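SUMO-1 cysteine protease S273R (African swine fever virus pig/Kenya/KEN-50/1950, PDB 6LJ9) acts as a cysteine protease that probably matures the viral polyproteins pp220 and pp62 into core-shell proteins and dampens host innate immunity. Local coordinates at residues 100-105 against 140-145. Numbering follows the deposited sequence.
Sequences WAIKYT and YVEGKA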
loop_
_atom_site.group_PDB
_atom_site.type_symbol
_atom_site.label_atom_id
_atom_site.label_comp_id
_atom_site.label_asym_id
_atom_site.label_seq_id
_atom_site.Cartn_x
_atom_site.Cartn_y
_atom_site.Cartn_z
ATOM N N TRP B 100 10.388 7.234 3.058
ATOM C CA TRP B 100 9.646 6.273 2.249
ATOM C C TRP B 100 8.634 5.501 3.086
ATOM O O TRP B 100 7.597 5.074 2.565
ATOM C CB TRP B 100 10.609 5.309 1.558
ATOM C CG TRP B 100 11.443 5.952 0.494
ATOM C CD1 TRP B 100 11.339 7.231 0.028
ATOM C CD2 TRP B 100 12.512 5.345 -0.240
ATOM N NE1 TRP B 100 12.277 7.457 -0.949
ATOM C CE2 TRP B 100 13.010 6.314 -1.133
ATOM C CE3 TRP B 100 13.097 4.074 -0.228
ATOM C CZ2 TRP B 100 14.065 6.053 -2.005
ATOM C CZ3 TRP B 100 14.144 3.818 -1.094
ATOM C CH2 TRP B 100 14.617 4.802 -1.971
ATOM N N ALA B 101 8.914 5.315 4.378
ATOM C CA ALA B 101 7.971 4.639 5.259
ATOM C C ALA B 101 6.699 5.449 5.472
ATOM O O ALA B 101 5.677 4.880 5.871
ATOM C CB ALA B 101 8.632 4.337 6.603
ATOM N N ILE B 102 6.740 6.759 5.221
ATOM C CA ILE B 102 5.527 7.569 5.273
ATOM C C ILE B 102 4.605 7.209 4.115
ATOM O O ILE B 102 3.404 6.977 4.300
ATOM C CB ILE B 102 5.880 9.067 5.258
ATOM C CG1 ILE B 102 6.967 9.380 6.286
ATOM C CG2 ILE B 102 4.641 9.910 5.516
ATOM C CD1 ILE B 102 7.489 10.798 6.204
ATOM N N LYS B 103 5.156 7.158 2.901
ATOM C CA LYS B 103 4.353 6.906 1.710
ATOM C C LYS B 103 3.966 5.435 1.598
ATOM O O LYS B 103 2.803 5.110 1.338
ATOM C CB LYS B 103 5.121 7.367 0.470
ATOM C CG LYS B 103 4.580 6.860 -0.853
ATOM C CD LYS B 103 5.397 7.416 -2.008
ATOM C CE LYS B 103 5.133 6.657 -3.296
ATOM N NZ LYS B 103 3.695 6.690 -3.679
ATOM N N TYR B 104 4.928 4.537 1.793
ATOM C CA TYR B 104 4.676 3.097 1.782
ATOM C C TYR B 104 4.399 2.665 3.218
ATOM O O TYR B 104 5.322 2.395 3.989
ATOM C CB TYR B 104 5.859 2.352 1.175
ATOM C CG TYR B 104 6.176 2.778 -0.242
ATOM C CD1 TYR B 104 5.481 2.244 -1.317
ATOM C CD2 TYR B 104 7.166 3.718 -0.503
ATOM C CE1 TYR B 104 5.762 2.630 -2.614
ATOM C CE2 TYR B 104 7.456 4.109 -1.798
ATOM C CZ TYR B 104 6.751 3.563 -2.849
ATOM O OH TYR B 104 7.036 3.950 -4.139
ATOM N N THR B 105 3.115 2.598 3.576
ATOM C CA THR B 105 2.703 2.387 4.958
ATOM C C THR B 105 2.821 0.938 5.415
ATOM O O THR B 105 2.596 0.662 6.598
ATOM C CB THR B 105 1.263 2.868 5.155
ATOM O OG1 THR B 105 0.387 2.121 4.301
ATOM C CG2 THR B 105 1.148 4.348 4.817
ATOM N N TYR B 140 10.646 3.800 12.983
ATOM C CA TYR B 140 10.666 5.246 13.174
ATOM C C TYR B 140 10.284 5.925 11.865
ATOM O O TYR B 140 11.098 6.035 10.943
ATOM C CB TYR B 140 12.025 5.698 13.695
ATOM C CG TYR B 140 12.255 5.231 15.114
ATOM C CD1 TYR B 140 12.816 3.988 15.376
ATOM C CD2 TYR B 140 11.876 6.018 16.193
ATOM C CE1 TYR B 140 13.013 3.551 16.672
ATOM C CE2 TYR B 140 12.069 5.591 17.492
ATOM C CZ TYR B 140 12.637 4.356 17.727
ATOM O OH TYR B 140 12.829 3.928 19.021
ATOM N N VAL B 141 9.030 6.368 11.801
ATOM C CA VAL B 141 8.476 7.087 10.662
ATOM C C VAL B 141 8.381 8.555 11.047
ATOM O O VAL B 141 7.840 8.888 12.110
ATOM C CB VAL B 141 7.103 6.521 10.264
ATOM C CG1 VAL B 141 6.526 7.294 9.098
ATOM C CG2 VAL B 141 7.221 5.042 9.928
ATOM N N GLU B 142 8.898 9.427 10.184
ATOM C CA GLU B 142 9.140 10.840 10.511
ATOM C C GLU B 142 10.089 10.830 11.708
ATOM O O GLU B 142 11.135 10.164 11.645
ATOM C CB GLU B 142 7.823 11.585 10.715
ATOM C CG GLU B 142 6.761 11.284 9.669
ATOM C CD GLU B 142 5.593 12.249 9.726
ATOM O OE1 GLU B 142 5.806 13.419 10.104
ATOM O OE2 GLU B 142 4.460 11.837 9.394
ATOM N N GLY B 143 9.780 11.524 12.799
ATOM C CA GLY B 143 10.583 11.426 14.001
ATOM C C GLY B 143 9.810 10.766 15.122
ATOM O O GLY B 143 9.991 11.098 16.298
ATOM N N LYS B 144 8.948 9.816 14.763
ATOM C CA LYS B 144 7.993 9.227 15.689
ATOM C C LYS B 144 8.075 7.708 15.641
ATOM O O LYS B 144 8.172 7.114 14.563
ATOM C CB LYS B 144 6.570 9.688 15.353
ATOM C CG LYS B 144 5.479 8.979 16.128
ATOM C CD LYS B 144 4.110 9.510 15.748
ATOM C CE LYS B 144 3.018 8.725 16.443
ATOM N NZ LYS B 144 3.215 8.717 17.916
ATOM N N ALA B 145 8.036 7.088 16.819
ATOM C CA ALA B 145 8.000 5.636 16.908
ATOM C C ALA B 145 6.648 5.112 16.439
ATOM O O ALA B 145 5.603 5.702 16.728
ATOM C CB ALA B 145 8.272 5.185 18.341
#
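Val141 lies against the last turn of helix 90-103, its two methyls meeting successive residues. CG2 of Val141 lies 3.7 Å from CB of Ala101, and CG1 of Val141 rests 3.5 Å from CG1 of Ile102. The fork is set by the first torsion of Val141: CG1 stands anti to the backbone N (chi1 179°) and CG2 anti to the carbonyl carbon. The CB atoms of Ala101 and Val141 both point toward the opposing segment, and the backbones come closest here, with 6.0 Å between the CA of Ala101 and the CA of Val141. Ile102 instead starts along the flank and bends in through its ethyl branch, which slants across Val141; chi1 of -49° puts CG1 beside the backbone N and on the hairpin side. The branch ends with CD1 of Ile102 3.6 Å from CG of Glu142, whose side chain crosses it at about a right angle and touches it through the CG methylene. Glu142 is exposed and poorly ordered, so this end of the contact is less well defined. Residues 140-145 form a tight β-hairpin with a two-residue loop: N of Val141 binds O of Lys144 and N of Lys144 binds O of Val141, both at 3.0 Å, around a Glu142-Gly143 turn close to type II', with phi of 59° at Glu142. No hydrogen bond joins the two segments directly, but Arg148, just past the hairpin, reaches the carbonyl O of Ala101, and Asn109 of edge strand 107-109 binds O of Tyr140. Trp100 instead packs on Leu237 and Ile240 of helix 232-244, with a cation-pi contact to Arg241; the contact itself lies away from the active site of this Ulp1-like protease. Ile102, still in the helix, also touches His17, and past its end the Tyr104 hydroxyl is hydrogen-bonded to Asp245.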